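Local coordinates for protein superoxide dismutase [Mn/Fe] (Aeropyrum pernix, PDB 3AK2) that catalyses the dismutation of superoxide to oxygen and hydrogen peroxide and, being cambialistic, works with either manganese or iron at its active site, at residues I164-H169 against N177-Y182. Sequence-based numbering, arbitrary orientation.
With MN (manganese (II) ion), chain E.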
loop_
_atom_site.group_PDB
_atom_site.type_symbol
_atom_site.label_atom_id
_atom_site.label_comp_id
_atom_site.label_asym_id
_atom_site.label_seq_id
_atom_site.Cartn_x
_atom_site.Cartn_y
_atom_site.Cartn_z
ATOM N N ILE A 164 9.021 17.660 -3.133
ATOM C CA ILE A 164 9.269 17.528 -4.565
ATOM C C ILE A 164 8.379 16.421 -5.118
ATOM O O ILE A 164 8.354 15.306 -4.597
ATOM C CB ILE A 164 10.764 17.282 -4.921
ATOM C CG1 ILE A 164 10.943 17.238 -6.447
ATOM C CG2 ILE A 164 11.288 16.016 -4.254
ATOM C CD1 ILE A 164 12.368 16.979 -6.937
ATOM N N ASP A 165 7.647 16.750 -6.170
ATOM C CA ASP A 165 6.778 15.804 -6.847
ATOM C C ASP A 165 7.621 14.971 -7.802
ATOM O O ASP A 165 8.258 15.523 -8.710
ATOM C CB ASP A 165 5.723 16.584 -7.625
ATOM C CG ASP A 165 4.611 15.712 -8.170
ATOM O OD1 ASP A 165 4.634 14.470 -8.001
ATOM O OD2 ASP A 165 3.696 16.301 -8.765
ATOM N N VAL A 166 7.654 13.656 -7.586
ATOM C CA VAL A 166 8.313 12.747 -8.525
ATOM C C VAL A 166 7.343 11.772 -9.195
ATOM O O VAL A 166 7.749 10.716 -9.686
ATOM C CB VAL A 166 9.544 12.018 -7.919
ATOM C CG1 VAL A 166 10.678 13.007 -7.655
ATOM C CG2 VAL A 166 9.178 11.261 -6.652
ATOM N N TRP A 167 6.062 12.133 -9.233
ATOM C CA TRP A 167 5.160 11.471 -10.167
ATOM C C TRP A 167 5.725 11.682 -11.563
ATOM O O TRP A 167 6.348 12.710 -11.834
ATOM C CB TRP A 167 3.763 12.066 -10.102
ATOM C CG TRP A 167 2.940 11.599 -8.943
ATOM C CD1 TRP A 167 3.221 11.756 -7.612
ATOM C CD2 TRP A 167 1.684 10.922 -9.012
ATOM N NE1 TRP A 167 2.218 11.209 -6.851
ATOM C CE2 TRP A 167 1.257 10.698 -7.683
ATOM C CE3 TRP A 167 0.874 10.482 -10.067
ATOM C CZ2 TRP A 167 0.057 10.043 -7.383
ATOM C CZ3 TRP A 167 -0.318 9.836 -9.771
ATOM C CH2 TRP A 167 -0.715 9.624 -8.437
ATOM N N GLU A 168 5.505 10.719 -12.447
ATOM C CA GLU A 168 6.061 10.814 -13.795
ATOM C C GLU A 168 5.558 12.055 -14.533
ATOM O O GLU A 168 6.323 12.686 -15.265
ATOM C CB GLU A 168 5.810 9.521 -14.572
ATOM C CG GLU A 168 6.548 8.332 -13.952
ATOM C CD GLU A 168 6.336 7.021 -14.677
ATOM O OE1 GLU A 168 5.194 6.726 -15.087
ATOM O OE2 GLU A 168 7.326 6.268 -14.809
ATOM N N HIS A 169 4.300 12.430 -14.311
ATOM C CA HIS A 169 3.742 13.622 -14.954
ATOM C C HIS A 169 4.467 14.919 -14.596
ATOM O O HIS A 169 4.308 15.923 -15.289
ATOM C CB HIS A 169 2.231 13.766 -14.709
ATOM C CG HIS A 169 1.849 14.040 -13.282
ATOM N ND1 HIS A 169 1.068 13.172 -12.550
ATOM C CD2 HIS A 169 2.101 15.093 -12.465
ATOM C CE1 HIS A 169 0.869 13.669 -11.341
ATOM N NE2 HIS A 169 1.489 14.833 -11.261
ATOM N N ASN A 177 12.458 9.360 -18.946
ATOM C CA ASN A 177 12.708 8.460 -17.818
ATOM C C ASN A 177 13.737 8.984 -16.812
ATOM O O ASN A 177 13.898 8.417 -15.727
ATOM C CB ASN A 177 13.207 7.124 -18.349
ATOM C CG ASN A 177 14.474 7.273 -19.151
ATOM O OD1 ASN A 177 14.465 7.858 -20.235
ATOM N ND2 ASN A 177 15.581 6.773 -18.612
ATOM N N ASP A 178 14.445 10.052 -17.172
ATOM C CA ASP A 178 15.563 10.537 -16.367
ATOM C C ASP A 178 15.103 11.403 -15.194
ATOM O O ASP A 178 15.326 12.620 -15.157
ATOM C CB ASP A 178 16.581 11.273 -17.249
ATOM C CG ASP A 178 17.915 11.501 -16.556
ATOM O OD1 ASP A 178 18.064 11.169 -15.356
ATOM O OD2 ASP A 178 18.834 12.030 -17.220
ATOM N N ARG A 179 14.476 10.750 -14.219
ATOM C CA ARG A 179 14.040 11.416 -13.000
ATOM C C ARG A 179 15.211 12.060 -12.254
ATOM O O ARG A 179 15.058 13.123 -11.648
ATOM C CB ARG A 179 13.328 10.421 -12.084
ATOM C CG ARG A 179 12.812 11.041 -10.800
ATOM C CD ARG A 179 12.463 9.971 -9.805
ATOM N NE ARG A 179 11.108 9.479 -9.996
ATOM C CZ ARG A 179 10.569 8.487 -9.293
ATOM N NH1 ARG A 179 11.283 7.858 -8.370
ATOM N NH2 ARG A 179 9.317 8.124 -9.531
ATOM N N GLY A 180 16.375 11.411 -12.299
ATOM C CA GLY A 180 17.568 11.915 -11.617
ATOM C C GLY A 180 17.949 13.318 -12.057
ATOM O O GLY A 180 18.235 14.188 -11.227
ATOM N N SER A 181 17.939 13.541 -13.370
ATOM C CA SER A 181 18.237 14.860 -13.924
ATOM C C SER A 181 17.178 15.883 -13.514
ATOM O O SER A 181 17.507 17.025 -13.203
ATOM C CB SER A 181 18.357 14.796 -15.445
ATOM O OG SER A 181 18.625 16.075 -15.986
ATOM N N TYR A 182 15.914 15.466 -13.495
ATOM C CA TYR A 182 14.837 16.332 -13.021
ATOM C C TYR A 182 15.071 16.807 -11.591
ATOM O O TYR A 182 14.978 18.003 -11.311
ATOM C CB TYR A 182 13.484 15.630 -13.140
ATOM C CG TYR A 182 12.375 16.221 -12.295
ATOM C CD1 TYR A 182 11.874 17.498 -12.550
ATOM C CD2 TYR A 182 11.807 15.484 -11.257
ATOM C CE1 TYR A 182 10.846 18.035 -11.778
ATOM C CE2 TYR A 182 10.775 16.008 -10.481
ATOM C CZ TYR A 182 10.295 17.281 -10.752
ATOM O OH TYR A 182 9.270 17.817 -10.001
HETATM MN MN MN E . 1.789 15.997 -9.401
HETATM O O HOH W 1 1.701 14.290 -8.146
#
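Tyr182 OH donates to Asp165 O at 2.8 Å, lying in the plane of that carbonyl with a C=O...donor angle of 152°. A tyrosine suits the place because its long ring carries a donor from the first turn of helix 179-186 to the end of strand 159-165, while its carbons meet apolar neighbours: Ile164 CD1 comes obliquely to within 4.0 Å of Tyr182 CE2, and Val166 CG1 sits at the ring edge. With CG1 anti to the backbone N (chi1 -177°) and the chain extended, Ile164 brings CD1 up beside Tyr182 CE2. Beta-branched Val166 also lays its CB over one face of the Arg179 guanidinium, 3.6 Å from NE. Arg179, bent at chi3 (-86°), turns this flat group past the valine to donate to the carbonyls of Lys123, Val125 and Gly127 and to Tyr171 OH. A leucine in its place would probably leave the three carbonyls and Tyr171 OH without these N-H partners, and Val166 CB without the flat group it lies over. On the metal side, Asp165 OD2 binds manganese at 2.0 Å, together with His169, His31, His79 and a water; OD1 closes an Asx turn by accepting from Trp167 N at 3.0 Å, which restrains the carboxylate's rotation. Asp165 is thus held through both its backbone and its side chain, so Tyr182 OH and Trp167 N probably serve as second-shell donors positioning this first-shell ligand.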